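Local structure of aryl esterase (Mycobacterium smegmatis, 2Q0Q) at residues G[38-42]-G[208-213]; G[28-34]-G[196-201]. The protein hydrolyses aryl esters and transfers acyl groups to alcohols in water, as an oligomeric member of the SGNH hydrolase family. One frame throughout, in Å; residues are numbered along the deposited sequence.

Contact 1: G[38-42]-G[208-213]; sequences LAQQL and LAEQVR
Arg-213 reaches back from the later helix over Leu-42 to the backbone of Gln-41. From CB, CG turns beside the backbone N (chi1 -67°) and the chain stays extended through CD to NE, which carries it past Leu-42: CG lies 3.7 Å from Leu-42 CD2, and NE passes the same methyl at 4.0 Å. The guanidinium centred on CZ has Leu-42 CD2 over one face. At the tip, NH2 donates a short but strongly bent, and therefore weak, hydrogen bond to Gln-41 O (2.6 Å, N-H...O 125°), which lies at the edge of the group. NH2 also donates to a water that in turn donates to Gln-41 OE1. A long arginine suits this exposed edge: its CG lies against leucine while its charged end stays near the surface.

Beneath it the contact is apolar. Leu-42 crosses Val-212 at about a right angle, CD1 meeting Val-212 CG1 at 3.8 Å. Leu-38 CD1 presses closely on the backbone at Ala-209 CA, 3.4 Å away. The small Ala-209 permits this approach, and Ala-209 CB meets Gln-41 CB at 3.6 Å. The two helical segments cross at -55°, and Leu-38 and Val-212 both continue onto Ile-88 of strand 86-90, with Val-48 and Phe-46 of strand 46-52 alongside, so helices 34-42 and 198-215 pack side by side on the sheet.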
loop_
_atom_site.group_PDB
_atom_site.type_symbol
_atom_site.label_atom_id
_atom_site.label_comp_id
_atom_site.label_asym_id
_atom_site.label_seq_id
_atom_site.Cartn_x
_atom_site.Cartn_y
_atom_site.Cartn_z
ATOM N N LEU G 38 -35.245 21.088 12.804
ATOM C CA LEU G 38 -34.560 20.979 14.089
ATOM C C LEU G 38 -34.134 22.362 14.584
ATOM O O LEU G 38 -34.388 22.716 15.728
ATOM C CB LEU G 38 -33.347 20.032 13.992
ATOM C CG LEU G 38 -32.501 19.809 15.251
ATOM C CD1 LEU G 38 -33.271 19.226 16.400
ATOM C CD2 LEU G 38 -31.354 18.897 14.904
ATOM N N ALA G 39 -33.501 23.141 13.708
ATOM C CA ALA G 39 -32.986 24.459 14.079
ATOM C C ALA G 39 -34.112 25.411 14.506
ATOM O O ALA G 39 -33.972 26.132 15.511
ATOM C CB ALA G 39 -32.177 25.045 12.925
ATOM N N GLN G 40 -35.203 25.410 13.720
ATOM C CA GLN G 40 -36.441 26.176 14.005
ATOM C C GLN G 40 -36.980 25.829 15.379
ATOM O O GLN G 40 -37.287 26.705 16.196
ATOM C CB GLN G 40 -37.578 25.821 13.029
ATOM C CG GLN G 40 -37.478 26.325 11.606
ATOM C CD GLN G 40 -38.547 25.662 10.707
ATOM O OE1 GLN G 40 -39.706 25.487 11.116
ATOM N NE2 GLN G 40 -38.149 25.278 9.493
ATOM N N GLN G 41 -37.130 24.529 15.598
ATOM C CA GLN G 41 -37.759 24.021 16.802
ATOM C C GLN G 41 -36.918 24.326 18.033
ATOM O O GLN G 41 -37.462 24.626 19.089
ATOM C CB GLN G 41 -38.019 22.518 16.676
ATOM C CG GLN G 41 -39.102 22.168 15.660
ATOM C CD GLN G 41 -40.489 22.549 16.120
ATOM O OE1 GLN G 41 -40.952 22.120 17.173
ATOM N NE2 GLN G 41 -41.169 23.345 15.314
ATOM N N LEU G 42 -35.601 24.253 17.898
ATOM C CA LEU G 42 -34.708 24.485 19.023
ATOM C C LEU G 42 -34.576 25.974 19.349
ATOM O O LEU G 42 -34.527 26.356 20.515
ATOM C CB LEU G 42 -33.338 23.891 18.720
ATOM C CG LEU G 42 -33.221 22.381 18.823
ATOM C CD1 LEU G 42 -31.865 21.905 18.283
ATOM C CD2 LEU G 42 -33.471 21.916 20.269
ATOM N N LEU G 208 -36.385 14.945 17.070
ATOM C CA LEU G 208 -34.979 15.166 17.443
ATOM C C LEU G 208 -34.789 16.442 18.266
ATOM O O LEU G 208 -33.850 16.525 19.081
ATOM C CB LEU G 208 -34.065 15.170 16.203
ATOM C CG LEU G 208 -33.798 13.797 15.555
ATOM C CD1 LEU G 208 -33.108 13.924 14.183
ATOM C CD2 LEU G 208 -32.996 12.863 16.487
ATOM N N ALA G 209 -35.613 17.462 18.008
ATOM C CA ALA G 209 -35.565 18.691 18.812
ATOM C C ALA G 209 -35.795 18.311 20.285
ATOM O O ALA G 209 -35.054 18.743 21.162
ATOM C CB ALA G 209 -36.602 19.679 18.329
ATOM N N GLU G 210 -36.790 17.471 20.562
ATOM C CA GLU G 210 -36.995 17.006 21.928
ATOM C C GLU G 210 -35.776 16.226 22.459
ATOM O O GLU G 210 -35.368 16.381 23.609
ATOM C CB GLU G 210 -38.287 16.154 21.983
ATOM C CG GLU G 210 -38.640 15.644 23.368
ATOM C CD GLU G 210 -37.997 14.291 23.716
ATOM O OE1 GLU G 210 -37.655 13.517 22.777
ATOM O OE2 GLU G 210 -37.715 14.120 24.973
ATOM N N GLN G 211 -35.197 15.389 21.606
ATOM C CA GLN G 211 -34.054 14.595 22.007
ATOM C C GLN G 211 -32.880 15.507 22.380
ATOM O O GLN G 211 -32.252 15.294 23.411
ATOM C CB GLN G 211 -33.640 13.661 20.874
ATOM C CG GLN G 211 -34.630 12.546 20.642
ATOM C CD GLN G 211 -34.470 11.471 21.680
ATOM O OE1 GLN G 211 -33.446 10.772 21.688
ATOM N NE2 GLN G 211 -35.428 11.378 22.602
ATOM N N VAL G 212 -32.594 16.507 21.538
ATOM C CA VAL G 212 -31.517 17.465 21.800
ATOM C C VAL G 212 -31.705 18.200 23.119
ATOM O O VAL G 212 -30.778 18.282 23.929
ATOM C CB VAL G 212 -31.397 18.483 20.661
ATOM C CG1 VAL G 212 -30.457 19.644 21.058
ATOM C CG2 VAL G 212 -30.858 17.798 19.419
ATOM N N ARG G 213 -32.890 18.748 23.348
ATOM C CA ARG G 213 -33.111 19.456 24.595
ATOM C C ARG G 213 -32.965 18.516 25.784
ATOM O O ARG G 213 -32.556 18.930 26.861
ATOM C CB ARG G 213 -34.496 20.077 24.633
ATOM C CG ARG G 213 -34.737 21.197 23.651
ATOM C CD ARG G 213 -36.171 21.672 23.798
ATOM N NE ARG G 213 -36.637 22.373 22.605
ATOM C CZ ARG G 213 -37.487 21.888 21.696
ATOM N NH1 ARG G 213 -38.050 20.675 21.793
ATOM N NH2 ARG G 213 -37.802 22.650 20.671
HETATM O O HOH W 1 -40.268 21.777 19.538
#

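Contact 2: G[28-34]-G[196-201]; sequences FAPDVRW and FTEANN
Asn-201 supplies the polar link to Trp-34. Its CG stands beside its own backbone N (chi1 -85°), which brings the amide between Trp-34 N and Thr-197 O. OD1 accepts a weak hydrogen bond from Trp-34 N (3.0 Å) and lies at the edge of the indole, 3.5 Å from CD1, the two planes 20° apart. ND2 donates to Thr-197 O at 2.9 Å; held, if loosely, at both ends, the amide is probably restrained in rotation, and asparagine, with acceptor and donor, suits the task. A water donates to Val-32 O and Glu-198 O, a second bridge.

Among aromatic contacts, Phe-28 directs its ring edge at Phe-196 O, CE2 lying 3.2 Å away. This buried carbonyl has no hydrogen-bonding partner, and the polarised ring C-H groups probably ease its burial. Phe-28 CE2 also meets Asn-201 ND2, ring and amide planes 70° apart. Trp-34 CD1 meets the Phe-196 ring edge at CE1 (4.1 Å).

The methylene CG of Glu-198 packs against Phe-28 CE1 at 3.7 Å and Val-32 CG1; glutamate can offer this aliphatic part at an exposed site.

Thr-197 and Asn-200 form a capping box starting helix 198-215, just after His-195, probably part of a Ser-His-Asp triad with Ser-11 and Asp-192, as in SGNH hydrolases.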
loop_
_atom_site.group_PDB
_atom_site.type_symbol
_atom_site.label_atom_id
_atom_site.label_comp_id
_atom_site.label_asym_id
_atom_site.label_seq_id
_atom_site.Cartn_x
_atom_site.Cartn_y
_atom_site.Cartn_z
ATOM N N PHE G 28 -33.793 19.679 -0.464
ATOM C CA PHE G 28 -34.948 20.236 0.245
ATOM C C PHE G 28 -34.579 21.634 0.761
ATOM O O PHE G 28 -33.441 21.862 1.182
ATOM C CB PHE G 28 -35.351 19.336 1.428
ATOM C CG PHE G 28 -36.335 18.227 1.070
ATOM C CD1 PHE G 28 -37.591 18.514 0.530
ATOM C CD2 PHE G 28 -36.009 16.900 1.290
ATOM C CE1 PHE G 28 -38.492 17.497 0.217
ATOM C CE2 PHE G 28 -36.906 15.873 0.983
ATOM C CZ PHE G 28 -38.150 16.177 0.432
ATOM N N ALA G 29 -35.532 22.562 0.746
ATOM C CA ALA G 29 -35.313 23.920 1.262
ATOM C C ALA G 29 -34.778 23.932 2.699
ATOM O O ALA G 29 -35.095 23.047 3.493
ATOM C CB ALA G 29 -36.613 24.719 1.189
ATOM N N PRO G 30 -34.006 24.961 3.062
ATOM C CA PRO G 30 -33.421 24.990 4.411
ATOM C C PRO G 30 -34.428 24.845 5.568
ATOM O O PRO G 30 -34.086 24.299 6.610
ATOM C CB PRO G 30 -32.695 26.350 4.464
ATOM C CG PRO G 30 -33.119 27.093 3.246
ATOM C CD PRO G 30 -33.593 26.116 2.244
ATOM N N ASP G 31 -35.660 25.306 5.367
ATOM C CA ASP G 31 -36.716 25.226 6.379
ATOM C C ASP G 31 -37.524 23.933 6.290
ATOM O O ASP G 31 -38.404 23.686 7.119
ATOM C CB ASP G 31 -37.662 26.431 6.245
ATOM C CG ASP G 31 -37.833 26.885 4.797
ATOM O OD1 ASP G 31 -38.707 26.341 4.101
ATOM O OD2 ASP G 31 -37.076 27.783 4.361
ATOM N N VAL G 32 -37.228 23.110 5.284
ATOM C CA VAL G 32 -37.993 21.898 5.032
ATOM C C VAL G 32 -37.238 20.626 5.369
ATOM O O VAL G 32 -37.807 19.696 5.931
ATOM C CB VAL G 32 -38.509 21.859 3.572
ATOM C CG1 VAL G 32 -39.210 20.541 3.276
ATOM C CG2 VAL G 32 -39.443 23.051 3.328
ATOM N N ARG G 33 -35.950 20.571 5.041
ATOM C CA ARG G 33 -35.145 19.463 5.511
ATOM C C ARG G 33 -35.148 19.417 7.051
ATOM O O ARG G 33 -35.352 20.421 7.717
ATOM C CB ARG G 33 -33.738 19.507 4.892
ATOM C CG ARG G 33 -32.900 20.776 5.086
ATOM C CD ARG G 33 -31.718 20.678 4.160
ATOM N NE ARG G 33 -30.729 21.728 4.399
ATOM C CZ ARG G 33 -30.539 22.813 3.652
ATOM N NH1 ARG G 33 -31.293 23.052 2.590
ATOM N NH2 ARG G 33 -29.587 23.666 3.987
ATOM N N TRP G 34 -34.983 18.224 7.609
ATOM C CA TRP G 34 -35.172 18.045 9.052
ATOM C C TRP G 34 -34.142 18.780 9.889
ATOM O O TRP G 34 -34.434 19.178 11.013
ATOM C CB TRP G 34 -35.246 16.552 9.438
ATOM C CG TRP G 34 -33.977 15.746 9.294
ATOM C CD1 TRP G 34 -33.660 14.869 8.294
ATOM C CD2 TRP G 34 -32.890 15.707 10.215
ATOM N NE1 TRP G 34 -32.431 14.308 8.524
ATOM C CE2 TRP G 34 -31.925 14.817 9.688
ATOM C CE3 TRP G 34 -32.614 16.375 11.423
ATOM C CZ2 TRP G 34 -30.723 14.552 10.342
ATOM C CZ3 TRP G 34 -31.421 16.115 12.064
ATOM C CH2 TRP G 34 -30.490 15.213 11.526
ATOM N N PHE G 196 -36.810 10.891 1.952
ATOM C CA PHE G 196 -37.889 11.385 2.809
ATOM C C PHE G 196 -38.819 12.313 2.085
ATOM O O PHE G 196 -38.403 13.111 1.270
ATOM C CB PHE G 196 -37.397 12.166 4.026
ATOM C CG PHE G 196 -36.638 11.359 5.057
ATOM C CD1 PHE G 196 -35.895 12.024 6.037
ATOM C CD2 PHE G 196 -36.671 9.960 5.087
ATOM C CE1 PHE G 196 -35.199 11.311 7.038
ATOM C CE2 PHE G 196 -35.963 9.247 6.059
ATOM C CZ PHE G 196 -35.210 9.927 7.034
ATOM N N THR G 197 -40.090 12.230 2.448
ATOM C CA THR G 197 -41.067 13.251 2.083
ATOM C C THR G 197 -40.859 14.487 2.946
ATOM O O THR G 197 -40.053 14.483 3.892
ATOM C CB THR G 197 -42.497 12.778 2.316
ATOM O OG1 THR G 197 -42.636 12.362 3.681
ATOM C CG2 THR G 197 -42.821 11.625 1.374
ATOM N N GLU G 198 -41.564 15.561 2.603
ATOM C CA GLU G 198 -41.549 16.763 3.438
ATOM C C GLU G 198 -42.057 16.481 4.857
ATOM O O GLU G 198 -41.484 17.012 5.826
ATOM C CB GLU G 198 -42.423 17.848 2.827
ATOM C CG GLU G 198 -41.884 18.400 1.516
ATOM C CD GLU G 198 -42.822 19.436 0.903
ATOM O OE1 GLU G 198 -44.039 19.137 0.706
ATOM O OE2 GLU G 198 -42.293 20.534 0.616
ATOM N N ALA G 199 -43.110 15.658 4.953
ATOM C CA ALA G 199 -43.731 15.272 6.246
ATOM C C ALA G 199 -42.846 14.357 7.109
ATOM O O ALA G 199 -42.811 14.511 8.364
ATOM C CB ALA G 199 -45.096 14.611 6.029
ATOM N N ASN G 200 -42.106 13.450 6.441
ATOM C CA ASN G 200 -40.973 12.714 7.058
ATOM C C ASN G 200 -39.948 13.642 7.702
ATOM O O ASN G 200 -39.507 13.400 8.839
ATOM C CB ASN G 200 -40.193 11.889 6.024
ATOM C CG ASN G 200 -40.896 10.685 5.531
ATOM O OD1 ASN G 200 -40.484 10.085 4.522
ATOM N ND2 ASN G 200 -41.963 10.285 6.227
ATOM N N ASN G 201 -39.537 14.679 6.952
ATOM C CA ASN G 201 -38.515 15.617 7.434
ATOM C C ASN G 201 -39.017 16.384 8.647
ATOM O O ASN G 201 -38.341 16.512 9.671
ATOM C CB ASN G 201 -38.128 16.607 6.343
ATOM C CG ASN G 201 -37.070 16.063 5.423
ATOM O OD1 ASN G 201 -35.909 15.973 5.810
ATOM N ND2 ASN G 201 -37.475 15.672 4.199
HETATM O O HOH W 2 -40.416 19.426 6.427
#

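From the N terminus the chain lays down strand 3-9 and helix 11-14, then enters loop 28-34 and passes straight into helix 34-42, giving the first halves of contact 2 and then contact 1. It next builds the other four strands of the sheet before returning through 196-201 and along helix 198-215. Contact 2 therefore closes a loop of 161 residues and contact 1 one of 165. The two closures cross rather than nest, because their segments alternate. Their centres are 14 Å apart, and Leu-208 CD1 touches Trp-34 CZ3 between them. Together they tie the last helix, from its capped start towards its C-terminal end, to the early loop and helix beside the parallel sheet.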